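N-acetylglucosamine 2-epimerase (PDB 3GT5) probably interconverts sugars as an isomerase of the N-acylglucosamine 2-epimerase family, its own substrate not being established. Local coordinates at residues 55-58 with 59-63; 189-192 with 193-196; 327-330 with 331-334. One frame throughout, in Å; residues are numbered along the deposited sequence.

Interaction 1. Residues 55-58 with 59-63; sequences TRFV and FNYAM
F57 and N60 meet one helical turn apart: the amide nitrogen ND2 of N60 sits 3.5 Å from ring carbon CD1 of F57, the ring and amide planes turned 73° against each other. The carboxamide is swung back beside O of R56 and the F57 ring, since chi1 of N60 (-81°) places CG beside the backbone N. Y61, four residues on from F57, brings the edge of its ring up to the carbonyl, CD2 of Y61 lying 3.3 Å from O of F57, and the two aromatic rings graze at 4.4 Å between CD1 of F57 and CE2 of Y61. Behind these side chains run four consecutive i to i+4 backbone bonds, from N of F59, N60, Y61 and A62 to O of T55, R56, F57 and V58; the shortest joins A62 N to V58 O at 2.9 Å. On another side of the helix F59 has CG of M63 3.6 Å above the centre of its ring. Further out, the guanidinium of R56 makes a cation-pi contact with F117, and helices 71-88, 112-127 and 377-387 pack around this middle part of helix 51-68. In the buried residues N60 and Y61, ND2 donates to O of T375 and OH is hydrogen-bonded to ND1 of H23, bonds that would help fix how the helix is turned against its neighbours.

Interaction 2. Residues 189-192 with 193-196; sequences SGEQ and RYLE
S189, the last residue of helix 172-189, sets OG in the ring plane of Y194, at the edge, 3.4 Å from CD2 of Y194. The same OG accepts from N of E191, an ST turn, and is also hydrogen-bonded to O of A185. G190 leaves the helix with positive phi (71°). E191 then runs beside Y194, its carboxylate 31° from the ring plane, and OE2 of E191 lies 3.3 Å from NE of R193. That salt bridge is one of charge alone, since the oxygen stands well out of the guanidinium plane. Through OE1, E191 accepts from a water that in turn accepts from OH of Y194; NH2 of R193 also donates to this hydroxyl at 3.1 Å and forms a salt bridge with D138. The carbonyl of E191 receives N of Y194 from above its plane, at 3.2 Å. The Q192 chain bends at chi2 (64°) and brings NE2 to OE2 of E196 at 2.9 Å, the oxygen lying in the amide plane and met on its anti side. The carbonyl of Q192 takes N of E196 in an i to i+4 bond of helix 192-211. This short interhelical turn is consistent with the (alpha/alpha)6 barrel of this family.

Interaction 3. Residues 327-330 with 331-334; sequences GDER and YWQW
Y331 N donates to O of D328 at 3.1 Å, approaching from 49° above the carbonyl plane, and the i to i+4 backbone pattern of helix 329-346 then sets in with Q333 N to O of E329 and W334 N to O of R330. Charged groups close the helix start. D328 is the N-cap: OD1 of D328 accepts from N of R330 at 3.1 Å, and its CG stands anti to the backbone N (chi1 -165°), which turns the carboxylate toward that N-H. The guanidinium of R330 grips the same carboxylate side-on, R330 NE to D328 OD1 at 3.2 Å and R330 NH2 to D328 OD2 at 2.9 Å, the latter on the syn lone pair and in the guanidinium plane. OD1 therefore serves two donors of R330, and the paired bonds hold both flat groups against turning. Contacts of the aromatic rings make the third group. CB of D328 packs 3.8 Å from CD2 of Y331, whose hydroxyl reaches D278 and R274. E329 bends at chi2 (66°) and brings OE2 to the edge of the indole, 3.5 Å from CD1 of W332. CD1 of W334 lies 3.4 Å from O of R330, and its indole meets W285 and F277 edge-to-face. Just after G327, the first residue beyond helix 309-326, with positive phi, this N-capped helix start follows a short interhelical turn, consistent with the (alpha/alpha)6 barrel of this family.

Interactions 1, 2 and 3 follow one another along the chain and all belong to the one N-acylglucosamine 2-epimerase domain, yet none touches another. The centres of interactions 1 and 2 stand about 21 Å apart. Those of interactions 1 and 3 are separated by about 30 Å, and those of interactions 2 and 3 by about 31 Å. Interaction 1 lies within helix 51-68, deep among its neighbours; interaction 2 joins helix 172-189 to helix 192-211, and interaction 3 begins helix 329-346 after helix 309-326. The latter two are therefore turns between consecutive helices farther from the centre of the chain, whereas the first is mid-helix packing. Together they sample separate parts of one helical barrel.

Interaction 1. Residues 55-58 with 59-63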
loop_
_atom_site.group_PDB
_atom_site.type_symbol
_atom_site.label_atom_id
_atom_site.label_comp_id
_atom_site.label_asym_id
_atom_site.label_seq_id
_atom_site.Cartn_x
_atom_site.Cartn_y
_atom_site.Cartn_z
ATOM N N THR A 55 -7.931 -6.457 5.723
ATOM C CA THR A 55 -7.329 -5.293 6.395
ATOM C C THR A 55 -7.478 -3.983 5.599
ATOM O O THR A 55 -7.767 -2.923 6.179
ATOM C CB THR A 55 -5.867 -5.593 6.728
ATOM O OG1 THR A 55 -5.166 -5.987 5.536
ATOM C CG2 THR A 55 -5.756 -6.681 7.800
ATOM N N ARG A 56 -7.260 -4.032 4.285
ATOM C CA ARG A 56 -7.342 -2.816 3.474
ATOM C C ARG A 56 -8.748 -2.230 3.495
ATOM O O ARG A 56 -8.909 -1.017 3.467
ATOM C CB ARG A 56 -6.875 -3.074 2.034
ATOM C CG ARG A 56 -5.339 -3.081 1.926
ATOM C CD ARG A 56 -4.893 -3.385 0.519
ATOM N NE ARG A 56 -3.433 -3.449 0.428
ATOM C CZ ARG A 56 -2.770 -3.608 -0.723
ATOM N NH1 ARG A 56 -3.430 -3.635 -1.871
ATOM N NH2 ARG A 56 -1.437 -3.661 -0.727
ATOM N N PHE A 57 -9.778 -3.079 3.514
ATOM C CA PHE A 57 -11.155 -2.548 3.598
ATOM C C PHE A 57 -11.418 -1.820 4.925
ATOM O O PHE A 57 -12.188 -0.884 4.966
ATOM C CB PHE A 57 -12.197 -3.631 3.449
ATOM C CG PHE A 57 -12.637 -3.886 2.034
ATOM C CD1 PHE A 57 -13.301 -2.906 1.304
ATOM C CD2 PHE A 57 -12.458 -5.137 1.464
ATOM C CE1 PHE A 57 -13.727 -3.164 -0.003
ATOM C CE2 PHE A 57 -12.893 -5.403 0.153
ATOM C CZ PHE A 57 -13.529 -4.403 -0.565
ATOM N N VAL A 58 -10.783 -2.245 6.018
ATOM C CA VAL A 58 -10.860 -1.467 7.269
ATOM C C VAL A 58 -10.264 -0.073 7.078
ATOM O O VAL A 58 -10.845 0.919 7.501
ATOM C CB VAL A 58 -10.129 -2.189 8.400
ATOM C CG1 VAL A 58 -9.926 -1.293 9.660
ATOM C CG2 VAL A 58 -10.852 -3.444 8.769
ATOM N N PHE A 59 -9.111 0.031 6.417
ATOM C CA PHE A 59 -8.539 1.337 6.063
ATOM C C PHE A 59 -9.536 2.186 5.232
ATOM O O PHE A 59 -9.746 3.353 5.560
ATOM C CB PHE A 59 -7.175 1.153 5.332
ATOM C CG PHE A 59 -6.608 2.392 4.740
ATOM C CD1 PHE A 59 -5.611 3.083 5.402
ATOM C CD2 PHE A 59 -7.024 2.841 3.483
ATOM C CE1 PHE A 59 -5.038 4.221 4.845
ATOM C CE2 PHE A 59 -6.459 4.015 2.912
ATOM C CZ PHE A 59 -5.458 4.688 3.606
ATOM N N ASN A 60 -10.090 1.611 4.152
ATOM C CA ASN A 60 -11.021 2.285 3.217
ATOM C C ASN A 60 -12.079 2.986 4.071
ATOM O O ASN A 60 -12.360 4.173 3.925
ATOM C CB ASN A 60 -11.826 1.286 2.369
ATOM C CG ASN A 60 -11.108 0.723 1.147
ATOM O OD1 ASN A 60 -9.892 0.868 0.970
ATOM N ND2 ASN A 60 -11.919 0.080 0.244
ATOM N N TYR A 61 -12.688 2.215 4.942
ATOM C CA TYR A 61 -13.865 2.738 5.641
ATOM C C TYR A 61 -13.468 3.677 6.764
ATOM O O TYR A 61 -14.178 4.679 7.011
ATOM C CB TYR A 61 -14.691 1.588 6.166
ATOM C CG TYR A 61 -15.660 0.951 5.171
ATOM C CD1 TYR A 61 -16.830 1.603 4.827
ATOM C CD2 TYR A 61 -15.435 -0.316 4.646
ATOM C CE1 TYR A 61 -17.718 1.064 3.948
ATOM C CE2 TYR A 61 -16.334 -0.907 3.784
ATOM C CZ TYR A 61 -17.482 -0.186 3.428
ATOM O OH TYR A 61 -18.447 -0.741 2.609
ATOM N N ALA A 62 -12.358 3.386 7.457
ATOM C CA ALA A 62 -11.865 4.314 8.502
ATOM C C ALA A 62 -11.505 5.668 7.965
ATOM O O ALA A 62 -11.924 6.654 8.516
ATOM C CB ALA A 62 -10.700 3.722 9.275
ATOM N N MET A 63 -10.736 5.731 6.863
ATOM C CA MET A 63 -10.331 6.998 6.307
ATOM C C MET A 63 -11.565 7.749 5.736
ATOM O O MET A 63 -11.680 8.962 5.868
ATOM C CB MET A 63 -9.234 6.779 5.261
ATOM C CG MET A 63 -7.948 6.160 5.862
ATOM S SD MET A 63 -7.088 7.152 7.153
ATOM C CE MET A 63 -6.591 8.469 6.079
#

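Interaction 2. Residues 189-192 with 193-196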
loop_
_atom_site.group_PDB
_atom_site.type_symbol
_atom_site.label_atom_id
_atom_site.label_comp_id
_atom_site.label_asym_id
_atom_site.label_seq_id
_atom_site.Cartn_x
_atom_site.Cartn_y
_atom_site.Cartn_z
ATOM N N SER A 189 -1.672 6.853 17.968
ATOM C CA SER A 189 -1.394 6.606 19.396
ATOM C C SER A 189 -0.490 7.648 20.057
ATOM O O SER A 189 -0.447 7.729 21.293
ATOM C CB SER A 189 -0.723 5.256 19.586
ATOM O OG SER A 189 0.560 5.264 19.035
ATOM N N GLY A 190 0.281 8.386 19.256
ATOM C CA GLY A 190 1.323 9.278 19.714
ATOM C C GLY A 190 2.576 8.621 20.292
ATOM O O GLY A 190 3.431 9.321 20.803
ATOM N N GLU A 191 2.691 7.300 20.235
ATOM C CA GLU A 191 3.880 6.635 20.807
ATOM C C GLU A 191 5.099 6.817 19.922
ATOM O O GLU A 191 5.105 6.377 18.738
ATOM C CB GLU A 191 3.615 5.174 21.060
ATOM C CG GLU A 191 2.467 4.910 22.023
ATOM C CD GLU A 191 2.171 3.442 22.221
ATOM O OE1 GLU A 191 0.980 3.099 22.436
ATOM O OE2 GLU A 191 3.107 2.615 22.185
ATOM N N GLN A 192 6.167 7.352 20.510
ATOM C CA GLN A 192 7.387 7.627 19.820
ATOM C C GLN A 192 8.013 6.388 19.219
ATOM O O GLN A 192 8.661 6.520 18.152
ATOM C CB GLN A 192 8.432 8.329 20.744
ATOM C CG GLN A 192 9.590 9.055 19.991
ATOM C CD GLN A 192 9.133 10.224 19.139
ATOM O OE1 GLN A 192 7.977 10.717 19.285
ATOM N NE2 GLN A 192 10.025 10.701 18.236
ATOM N N ARG A 193 7.854 5.236 19.863
ATOM C CA ARG A 193 8.538 4.016 19.369
ATOM C C ARG A 193 8.115 3.684 17.940
ATOM O O ARG A 193 8.909 3.170 17.142
ATOM C CB ARG A 193 8.340 2.810 20.271
ATOM C CG ARG A 193 6.949 2.139 20.235
ATOM C CD ARG A 193 6.822 1.097 21.329
ATOM N NE ARG A 193 5.492 0.468 21.259
ATOM C CZ ARG A 193 5.106 -0.580 21.962
ATOM N NH1 ARG A 193 5.922 -1.145 22.833
ATOM N NH2 ARG A 193 3.867 -1.052 21.803
ATOM N N TYR A 194 6.849 3.920 17.638
ATOM C CA TYR A 194 6.366 3.650 16.286
ATOM C C TYR A 194 6.959 4.544 15.239
ATOM O O TYR A 194 7.333 4.047 14.172
ATOM C CB TYR A 194 4.833 3.738 16.246
ATOM C CG TYR A 194 4.131 2.811 17.154
ATOM C CD1 TYR A 194 4.505 1.468 17.271
ATOM C CD2 TYR A 194 3.052 3.253 17.917
ATOM C CE1 TYR A 194 3.839 0.603 18.079
ATOM C CE2 TYR A 194 2.358 2.382 18.718
ATOM C CZ TYR A 194 2.755 1.045 18.812
ATOM O OH TYR A 194 2.052 0.138 19.608
ATOM N N LEU A 195 7.047 5.856 15.519
ATOM C CA LEU A 195 7.660 6.809 14.599
ATOM C C LEU A 195 9.152 6.507 14.381
ATOM O O LEU A 195 9.672 6.569 13.248
ATOM C CB LEU A 195 7.492 8.228 15.135
ATOM C CG LEU A 195 8.088 9.340 14.313
ATOM C CD1 LEU A 195 7.517 9.333 12.834
ATOM C CD2 LEU A 195 7.903 10.752 15.061
ATOM N N GLU A 196 9.821 6.135 15.483
ATOM C CA GLU A 196 11.239 5.856 15.415
ATOM C C GLU A 196 11.523 4.553 14.638
ATOM O O GLU A 196 12.503 4.476 13.877
ATOM C CB GLU A 196 11.854 5.830 16.799
ATOM C CG GLU A 196 11.766 7.237 17.468
ATOM C CD GLU A 196 12.741 8.316 17.010
ATOM O OE1 GLU A 196 13.656 8.079 16.180
ATOM O OE2 GLU A 196 12.581 9.472 17.516
HETATM O O HOH W 1 -0.156 1.040 20.978
#

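Interaction 3. Residues 327-330 with 331-334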
loop_
_atom_site.group_PDB
_atom_site.type_symbol
_atom_site.label_atom_id
_atom_site.label_comp_id
_atom_site.label_asym_id
_atom_site.label_seq_id
_atom_site.Cartn_x
_atom_site.Cartn_y
_atom_site.Cartn_z
ATOM N N GLY A 327 8.630 23.342 -3.218
ATOM C CA GLY A 327 8.236 24.492 -4.055
ATOM C C GLY A 327 8.578 24.346 -5.540
ATOM O O GLY A 327 8.442 25.292 -6.302
ATOM N N ASP A 328 9.039 23.181 -5.972
ATOM C CA ASP A 328 9.414 22.986 -7.363
ATOM C C ASP A 328 8.153 22.640 -8.164
ATOM O O ASP A 328 7.508 21.626 -7.923
ATOM C CB ASP A 328 10.469 21.885 -7.476
ATOM C CG ASP A 328 11.159 21.859 -8.812
ATOM O OD1 ASP A 328 10.512 22.087 -9.858
ATOM O OD2 ASP A 328 12.374 21.596 -8.817
ATOM N N GLU A 329 7.806 23.497 -9.121
ATOM C CA GLU A 329 6.564 23.385 -9.877
ATOM C C GLU A 329 6.589 22.200 -10.843
ATOM O O GLU A 329 5.526 21.737 -11.283
ATOM C CB GLU A 329 6.301 24.706 -10.641
ATOM C CG GLU A 329 4.983 24.777 -11.439
ATOM C CD GLU A 329 3.721 24.744 -10.578
ATOM O OE1 GLU A 329 2.628 24.508 -11.155
ATOM O OE2 GLU A 329 3.809 24.971 -9.338
ATOM N N ARG A 330 7.780 21.694 -11.169
ATOM C CA ARG A 330 7.873 20.525 -12.024
ATOM C C ARG A 330 7.165 19.335 -11.345
ATOM O O ARG A 330 6.636 18.463 -12.035
ATOM C CB ARG A 330 9.335 20.180 -12.374
ATOM C CG ARG A 330 9.985 21.196 -13.378
ATOM C CD ARG A 330 11.515 21.018 -13.571
ATOM N NE ARG A 330 12.266 21.028 -12.311
ATOM C CZ ARG A 330 13.559 20.684 -12.188
ATOM N NH1 ARG A 330 14.286 20.309 -13.246
ATOM N NH2 ARG A 330 14.144 20.724 -10.990
ATOM N N TYR A 331 7.152 19.304 -10.003
ATOM C CA TYR A 331 6.417 18.245 -9.283
ATOM C C TYR A 331 4.893 18.379 -9.424
ATOM O O TYR A 331 4.200 17.379 -9.503
ATOM C CB TYR A 331 6.843 18.124 -7.820
ATOM C CG TYR A 331 8.243 17.598 -7.652
ATOM C CD1 TYR A 331 8.617 16.363 -8.165
ATOM C CD2 TYR A 331 9.212 18.352 -6.966
ATOM C CE1 TYR A 331 9.914 15.895 -8.021
ATOM C CE2 TYR A 331 10.531 17.880 -6.816
ATOM C CZ TYR A 331 10.871 16.663 -7.346
ATOM O OH TYR A 331 12.162 16.194 -7.205
ATOM N N TRP A 332 4.359 19.591 -9.487
ATOM C CA TRP A 332 2.936 19.736 -9.770
ATOM C C TRP A 332 2.603 19.364 -11.213
ATOM O O TRP A 332 1.513 18.848 -11.470
ATOM C CB TRP A 332 2.421 21.147 -9.449
ATOM C CG TRP A 332 2.164 21.414 -7.972
ATOM C CD1 TRP A 332 2.698 22.428 -7.217
ATOM C CD2 TRP A 332 1.251 20.720 -7.112
ATOM N NE1 TRP A 332 2.205 22.382 -5.945
ATOM C CE2 TRP A 332 1.302 21.352 -5.850
ATOM C CE3 TRP A 332 0.404 19.617 -7.281
ATOM C CZ2 TRP A 332 0.587 20.885 -4.751
ATOM C CZ3 TRP A 332 -0.362 19.185 -6.195
ATOM C CH2 TRP A 332 -0.249 19.815 -4.942
ATOM N N GLN A 333 3.515 19.649 -12.151
ATOM C CA GLN A 333 3.349 19.195 -13.527
ATOM C C GLN A 333 3.293 17.668 -13.587
ATOM O O GLN A 333 2.480 17.105 -14.339
ATOM C CB GLN A 333 4.411 19.791 -14.450
ATOM C CG GLN A 333 4.123 21.267 -14.636
ATOM C CD GLN A 333 5.292 22.082 -15.086
ATOM O OE1 GLN A 333 6.384 21.572 -15.367
ATOM N NE2 GLN A 333 5.074 23.396 -15.147
ATOM N N TRP A 334 4.115 16.996 -12.783
ATOM C CA TRP A 334 4.026 15.519 -12.726
ATOM C C TRP A 334 2.678 15.058 -12.195
ATOM O O TRP A 334 2.053 14.169 -12.740
ATOM C CB TRP A 334 5.157 14.904 -11.909
ATOM C CG TRP A 334 6.357 14.627 -12.766
ATOM C CD1 TRP A 334 7.551 15.270 -12.738
ATOM C CD2 TRP A 334 6.467 13.619 -13.777
ATOM N NE1 TRP A 334 8.393 14.739 -13.674
ATOM C CE2 TRP A 334 7.767 13.705 -14.310
ATOM C CE3 TRP A 334 5.605 12.630 -14.256
ATOM C CZ2 TRP A 334 8.213 12.865 -15.326
ATOM C CZ3 TRP A 334 6.040 11.802 -15.256
ATOM C CH2 TRP A 334 7.344 11.929 -15.786
#